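Local coordinates for protein homocitrate synthase (Sulfolobus acidocaldarius, PDB 6KTQ) that catalyses the aldol-type condensation of 2-oxoglutarate with acetyl-CoA to homocitrate, the first step of lysine biosynthesis through the alpha-aminoadipate pathway, at residues A228-V239 / E259-V269. Residues are numbered along the deposited sequence; the frame is centred on the assembly and turned at random.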
ATOM      1  N   ALA A 228       3.026   4.584  21.111  1.00 24.27           N
ATOM      2  CA  ALA A 228       1.685   5.109  21.166  1.00 25.05           C
ATOM      3  C   ALA A 228       1.047   4.978  22.539  1.00 24.11           C
ATOM      4  O   ALA A 228       0.806   3.879  22.998  1.00 24.18           O
ATOM      5  CB  ALA A 228       0.834   4.371  20.140  1.00 27.49           C
ATOM      6  N   HIS A 229       0.733   6.121  23.139  1.00 23.08           N
ATOM      7  CA  HIS A 229      -0.013   6.213  24.358  1.00 22.76           C
ATOM      8  C   HIS A 229      -1.503   6.093  24.162  1.00 22.56           C
ATOM      9  O   HIS A 229      -2.049   6.395  23.077  1.00 21.72           O
ATOM     10  CB  HIS A 229       0.317   7.516  25.077  1.00 23.44           C
ATOM     11  CG  HIS A 229       1.592   7.448  25.822  1.00 25.42           C
ATOM     12  ND1 HIS A 229       1.644   7.141  27.164  1.00 27.79           N
ATOM     13  CD2 HIS A 229       2.873   7.554  25.401  1.00 27.07           C
ATOM     14  CE1 HIS A 229       2.905   7.096  27.542  1.00 27.18           C
ATOM     15  NE2 HIS A 229       3.669   7.332  26.490  1.00 27.40           N
ATOM     16  N   ASN A 230      -2.162   5.633  25.231  1.00 21.45           N
ATOM     17  CA  ASN A 230      -3.577   5.263  25.168  1.00 21.20           C
ATOM     18  C   ASN A 230      -4.539   6.280  25.746  1.00 20.61           C
ATOM     19  O   ASN A 230      -5.643   5.921  26.124  1.00 20.47           O
ATOM     20  CB  ASN A 230      -3.754   3.921  25.894  1.00 20.79           C
ATOM     21  CG  ASN A 230      -4.963   3.158  25.405  1.00 22.73           C
ATOM     22  OD1 ASN A 230      -5.277   3.169  24.207  1.00 21.68           O
ATOM     23  ND2 ASN A 230      -5.655   2.492  26.325  1.00 20.13           N
ATOM     24  N   ASP A 231      -4.168   7.564  25.792  1.00 22.10           N
ATOM     25  CA  ASP A 231      -5.013   8.571  26.446  1.00 21.89           C
ATOM     26  C   ASP A 231      -6.417   8.665  25.907  1.00 22.35           C
ATOM     27  O   ASP A 231      -7.343   8.986  26.660  1.00 22.55           O
ATOM     28  CB  ASP A 231      -4.375   9.956  26.418  1.00 22.84           C
ATOM     29  CG  ASP A 231      -3.004   9.969  27.063  1.00 24.19           C
ATOM     30  OD1 ASP A 231      -2.120   9.231  26.571  1.00 24.07           O
ATOM     31  OD2 ASP A 231      -2.831  10.709  28.066  1.00 23.58           O
ATOM     32  N   LEU A 232      -6.584   8.411  24.605  1.00 22.44           N
ATOM     33  CA  LEU A 232      -7.900   8.393  24.006  1.00 23.07           C
ATOM     34  C   LEU A 232      -8.349   6.996  23.595  1.00 23.20           C
ATOM     35  O   LEU A 232      -9.252   6.842  22.778  1.00 23.12           O
ATOM     36  CB  LEU A 232      -7.932   9.355  22.819  1.00 24.36           C
ATOM     37  CG  LEU A 232      -7.882  10.828  23.244  1.00 24.75           C
ATOM     38  CD1 LEU A 232      -7.613  11.707  22.038  1.00 25.65           C
ATOM     39  CD2 LEU A 232      -9.148  11.275  23.975  1.00 24.56           C
ATOM     40  N   GLY A 233      -7.702   5.972  24.152  1.00 21.87           N
ATOM     41  CA  GLY A 233      -8.134   4.605  23.964  1.00 23.58           C
ATOM     42  C   GLY A 233      -7.814   4.025  22.600  1.00 24.62           C
ATOM     43  O   GLY A 233      -8.419   3.043  22.216  1.00 23.88           O
ATOM     44  N   MET A 234      -6.850   4.602  21.875  1.00 23.57           N
ATOM     45  CA  MET A 234      -6.607   4.179  20.526  1.00 24.89           C
ATOM     46  C   MET A 234      -5.204   3.721  20.247  1.00 24.31           C
ATOM     47  O   MET A 234      -4.839   3.592  19.095  1.00 23.37           O
ATOM     48  CB  MET A 234      -7.071   5.253  19.561  1.00 26.84           C
ATOM     49  CG  MET A 234      -8.598   5.316  19.589  1.00 28.75           C
ATOM     50  SD  MET A 234      -9.327   6.072  18.161  1.00 28.85           S
ATOM     51  CE  MET A 234      -8.958   7.809  18.399  1.00 31.42           C
ATOM     52  N   ALA A 235      -4.436   3.409  21.293  1.00 22.42           N
ATOM     53  CA  ALA A 235      -3.061   2.946  21.116  1.00 21.24           C
ATOM     54  C   ALA A 235      -2.949   1.735  20.198  1.00 22.72           C
ATOM     55  O   ALA A 235      -2.110   1.721  19.290  1.00 24.21           O
ATOM     56  CB  ALA A 235      -2.408   2.644  22.482  1.00 21.08           C
ATOM     57  N   VAL A 236      -3.778   0.704  20.419  1.00 22.16           N
ATOM     58  CA  VAL A 236      -3.692  -0.515  19.602  1.00 22.12           C
ATOM     59  C   VAL A 236      -3.989  -0.212  18.127  1.00 23.10           C
ATOM     60  O   VAL A 236      -3.290  -0.661  17.224  1.00 20.85           O
ATOM     61  CB  VAL A 236      -4.649  -1.622  20.093  1.00 23.21           C
ATOM     62  CG1 VAL A 236      -4.636  -2.818  19.139  1.00 24.11           C
ATOM     63  CG2 VAL A 236      -4.239  -2.062  21.499  1.00 25.08           C
ATOM     64  N   ALA A 237      -5.042   0.540  17.902  1.00 22.10           N
ATOM     65  CA  ALA A 237      -5.437   0.849  16.538  1.00 24.21           C
ATOM     66  C   ALA A 237      -4.351   1.683  15.856  1.00 24.58           C
ATOM     67  O   ALA A 237      -4.119   1.539  14.670  1.00 22.70           O
ATOM     68  CB  ALA A 237      -6.742   1.598  16.559  1.00 25.01           C
ATOM     69  N   ASN A 238      -3.696   2.561  16.614  1.00 23.29           N
ATOM     70  CA  ASN A 238      -2.637   3.378  16.063  1.00 22.73           C
ATOM     71  C   ASN A 238      -1.386   2.578  15.703  1.00 23.52           C
ATOM     72  O   ASN A 238      -0.750   2.792  14.625  1.00 23.44           O
ATOM     73  CB  ASN A 238      -2.304   4.559  16.995  1.00 22.13           C
ATOM     74  CG  ASN A 238      -3.306   5.666  16.920  1.00 22.86           C
ATOM     75  OD1 ASN A 238      -3.656   6.288  17.938  1.00 26.68           O
ATOM     76  ND2 ASN A 238      -3.725   6.002  15.714  1.00 21.14           N
ATOM     77  N   VAL A 239      -1.027   1.607  16.526  1.00 22.52           N
ATOM     78  CA  VAL A 239       0.157   0.826  16.194  1.00 22.62           C
ATOM     79  C   VAL A 239      -0.075  -0.074  14.967  1.00 24.23           C
ATOM     80  O   VAL A 239       0.864  -0.240  14.135  1.00 24.74           O
ATOM     81  CB  VAL A 239       0.769   0.046  17.395  1.00 21.44           C
ATOM     82  CG1 VAL A 239       1.026   0.982  18.565  1.00 21.35           C
ATOM     83  CG2 VAL A 239      -0.058  -1.138  17.814  1.00 21.62           C
ATOM     84  N   GLU A 259       3.437   5.721  31.714  1.00 23.94           N
ATOM     85  CA  GLU A 259       2.946   7.003  32.201  1.00 25.74           C
ATOM     86  C   GLU A 259       1.467   7.120  31.959  1.00 25.48           C
ATOM     87  O   GLU A 259       0.979   6.712  30.904  1.00 25.11           O
ATOM     88  CB  GLU A 259       3.622   8.178  31.507  1.00 27.65           C
ATOM     89  CG  GLU A 259       5.019   8.432  31.956  1.00 29.28           C
ATOM     90  CD  GLU A 259       5.209   9.346  33.166  1.00 29.06           C
ATOM     91  OE1 GLU A 259       4.297  10.080  33.657  1.00 28.76           O
ATOM     92  OE2 GLU A 259       6.363   9.333  33.607  1.00 31.65           O
ATOM     93  N   ARG A 260       0.774   7.663  32.952  1.00 24.26           N
ATOM     94  CA  ARG A 260      -0.623   8.003  32.899  1.00 24.20           C
ATOM     95  C   ARG A 260      -1.490   6.766  32.614  1.00 25.11           C
ATOM     96  O   ARG A 260      -1.693   5.961  33.513  1.00 25.87           O
ATOM     97  CB  ARG A 260      -0.884   9.170  31.915  1.00 25.15           C
ATOM     98  CG  ARG A 260      -0.116  10.455  32.194  1.00 26.02           C
ATOM     99  CD  ARG A 260      -0.479  11.614  31.232  1.00 28.02           C
ATOM    100  NE  ARG A 260      -0.505  11.190  29.828  1.00 28.48           N
ATOM    101  CZ  ARG A 260       0.577  10.928  29.077  1.00 29.34           C
ATOM    102  NH1 ARG A 260       1.804  11.112  29.548  1.00 28.42           N
ATOM    103  NH2 ARG A 260       0.428  10.481  27.830  1.00 26.50           N
ATOM    104  N   VAL A 261      -1.973   6.594  31.378  1.00 22.61           N
ATOM    105  CA  VAL A 261      -2.768   5.401  31.024  1.00 23.63           C
ATOM    106  C   VAL A 261      -2.006   4.362  30.244  1.00 22.63           C
ATOM    107  O   VAL A 261      -2.569   3.352  29.804  1.00 22.76           O
ATOM    108  CB  VAL A 261      -4.058   5.801  30.290  1.00 25.77           C
ATOM    109  CG1 VAL A 261      -4.931   6.607  31.231  1.00 28.08           C
ATOM    110  CG2 VAL A 261      -3.752   6.577  29.055  1.00 27.46           C
ATOM    111  N   GLY A 262      -0.717   4.607  30.063  1.00 20.60           N
ATOM    112  CA  GLY A 262       0.174   3.617  29.480  1.00 21.08           C
ATOM    113  C   GLY A 262       0.191   3.625  27.953  1.00 22.15           C
ATOM    114  O   GLY A 262      -0.474   4.462  27.332  1.00 21.72           O
ATOM    115  N   ILE A 263       0.951   2.686  27.381  1.00 21.83           N
ATOM    116  CA  ILE A 263       1.079   2.522  25.927  1.00 22.99           C
ATOM    117  C   ILE A 263       0.425   1.247  25.444  1.00 22.99           C
ATOM    118  O   ILE A 263      -0.221   0.518  26.226  1.00 23.15           O
ATOM    119  CB  ILE A 263       2.543   2.631  25.431  1.00 23.37           C
ATOM    120  CG1 ILE A 263       3.441   1.467  25.887  1.00 23.23           C
ATOM    121  CG2 ILE A 263       3.140   3.966  25.866  1.00 23.73           C
ATOM    122  CD1 ILE A 263       4.723   1.358  25.069  1.00 24.38           C
ATOM    123  N   ALA A 264       0.501   1.018  24.135  1.00 22.05           N
ATOM    124  CA  ALA A 264      -0.104  -0.167  23.528  1.00 22.10           C
ATOM    125  C   ALA A 264       0.248  -1.450  24.293  1.00 21.06           C
ATOM    126  O   ALA A 264       1.413  -1.744  24.497  1.00 21.81           O
ATOM    127  CB  ALA A 264       0.353  -0.299  22.072  1.00 22.76           C
ATOM    128  N   PRO A 265      -0.760  -2.236  24.695  1.00 21.84           N
ATOM    129  CA  PRO A 265      -0.426  -3.418  25.484  1.00 21.91           C
ATOM    130  C   PRO A 265      -0.033  -4.617  24.644  1.00 20.90           C
ATOM    131  O   PRO A 265      -0.721  -4.962  23.671  1.00 23.07           O
ATOM    132  CB  PRO A 265      -1.699  -3.688  26.275  1.00 22.56           C
ATOM    133  CG  PRO A 265      -2.789  -3.072  25.477  1.00 24.84           C
ATOM    134  CD  PRO A 265      -2.181  -1.880  24.809  1.00 22.80           C
ATOM    135  N   LEU A 266       1.052  -5.273  25.031  1.00 20.65           N
ATOM    136  CA  LEU A 266       1.619  -6.352  24.253  1.00 22.27           C
ATOM    137  C   LEU A 266       0.613  -7.437  23.882  1.00 23.84           C
ATOM    138  O   LEU A 266       0.518  -7.852  22.694  1.00 21.88           O
ATOM    139  CB  LEU A 266       2.829  -6.951  24.951  1.00 23.26           C
ATOM    140  CG  LEU A 266       3.497  -8.104  24.222  1.00 26.00           C
ATOM    141  CD1 LEU A 266       3.911  -7.755  22.793  1.00 26.08           C
ATOM    142  CD2 LEU A 266       4.697  -8.578  25.041  1.00 29.69           C
ATOM    143  N   GLN A 267      -0.175  -7.885  24.863  1.00 23.31           N
ATOM    144  CA  GLN A 267      -1.062  -9.021  24.609  1.00 22.58           C
ATOM    145  C   GLN A 267      -2.140  -8.685  23.581  1.00 22.99           C
ATOM    146  O   GLN A 267      -2.504  -9.537  22.772  1.00 25.86           O
ATOM    147  CB  GLN A 267      -1.663  -9.584  25.891  1.00 23.18           C
ATOM    148  CG  GLN A 267      -2.439  -8.600  26.751  1.00 24.00           C
ATOM    149  CD  GLN A 267      -1.589  -8.028  27.871  1.00 24.36           C
ATOM    150  OE1 GLN A 267      -0.700  -7.216  27.641  1.00 23.58           O
ATOM    151  NE2 GLN A 267      -1.882  -8.431  29.087  1.00 23.95           N
ATOM    152  N   VAL A 268      -2.613  -7.445  23.589  1.00 22.48           N
ATOM    153  CA  VAL A 268      -3.664  -7.030  22.679  1.00 23.24           C
ATOM    154  C   VAL A 268      -3.078  -6.792  21.290  1.00 21.96           C
ATOM    155  O   VAL A 268      -3.621  -7.269  20.310  1.00 23.51           O
ATOM    156  CB  VAL A 268      -4.419  -5.781  23.174  1.00 23.32           C
ATOM    157  CG1 VAL A 268      -5.644  -5.520  22.318  1.00 22.63           C
ATOM    158  CG2 VAL A 268      -4.857  -5.959  24.623  1.00 23.17           C
ATOM    159  N   VAL A 269      -1.948  -6.099  21.232  1.00 21.65           N
ATOM    160  CA  VAL A 269      -1.232  -5.860  19.973  1.00 21.89           C
ATOM    161  C   VAL A 269      -0.906  -7.175  19.270  1.00 22.65           C
ATOM    162  O   VAL A 269      -1.122  -7.331  18.056  1.00 21.48           O
ATOM    163  CB  VAL A 269       0.037  -5.021  20.217  1.00 20.89           C
ATOM    164  CG1 VAL A 269       0.904  -4.994  18.981  1.00 23.08           C
ATOM    165  CG2 VAL A 269      -0.346  -3.620  20.611  1.00 21.95           C
TER
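Ile263 CG2 sits over the middle of the His229 ring, 3.5 Å from its centroid, a CH-pi contact at the mouth of the TIM barrel of this HMGL-like domain. His229 completes the zinc site with His227 and Glu42 and touches 2-oxoglutarate, so the methyl backs a metal ligand. His229 CG lies anti to its carbonyl carbon (chi1 -80°), which lays one ring face on Ile263 and sets Glu259 O at the ring edge. A single beta bridge pairs His229 with Ile263: Ala264 N bonds to Ala228 O at 3.1 Å, and Asn230 N to Gly262 O at 2.9 Å.

Towards the outer helical layer, the start of helix 235-244 meets that of helix 266-277. The methyl of Ala264 fits the notch formed by Ala235 CB and Val239 CG1, while Val236 CG2 drops into a hollow walled by Pro265 CD, Val268 CG1 and Val269 CG2. Val239 CG2 closes this apolar patch against Val269 CG2.

At the other end Val261 CG2 presses on the peptide between Asn230 and Asp231. Beside it Arg260 grips the Asp231 carboxylate side-on, the two planes 25° apart, and its NH2 also reaches Thr199 O. A leucine in place of Asp231 would probably leave the guanidinium without its countercharge and freer to turn beside the metal ligand. Arg260 NE meets the syn lone pair of Asp231 OD2 at 3.0 Å, while NH2 reaches OD1 at 3.1 Å.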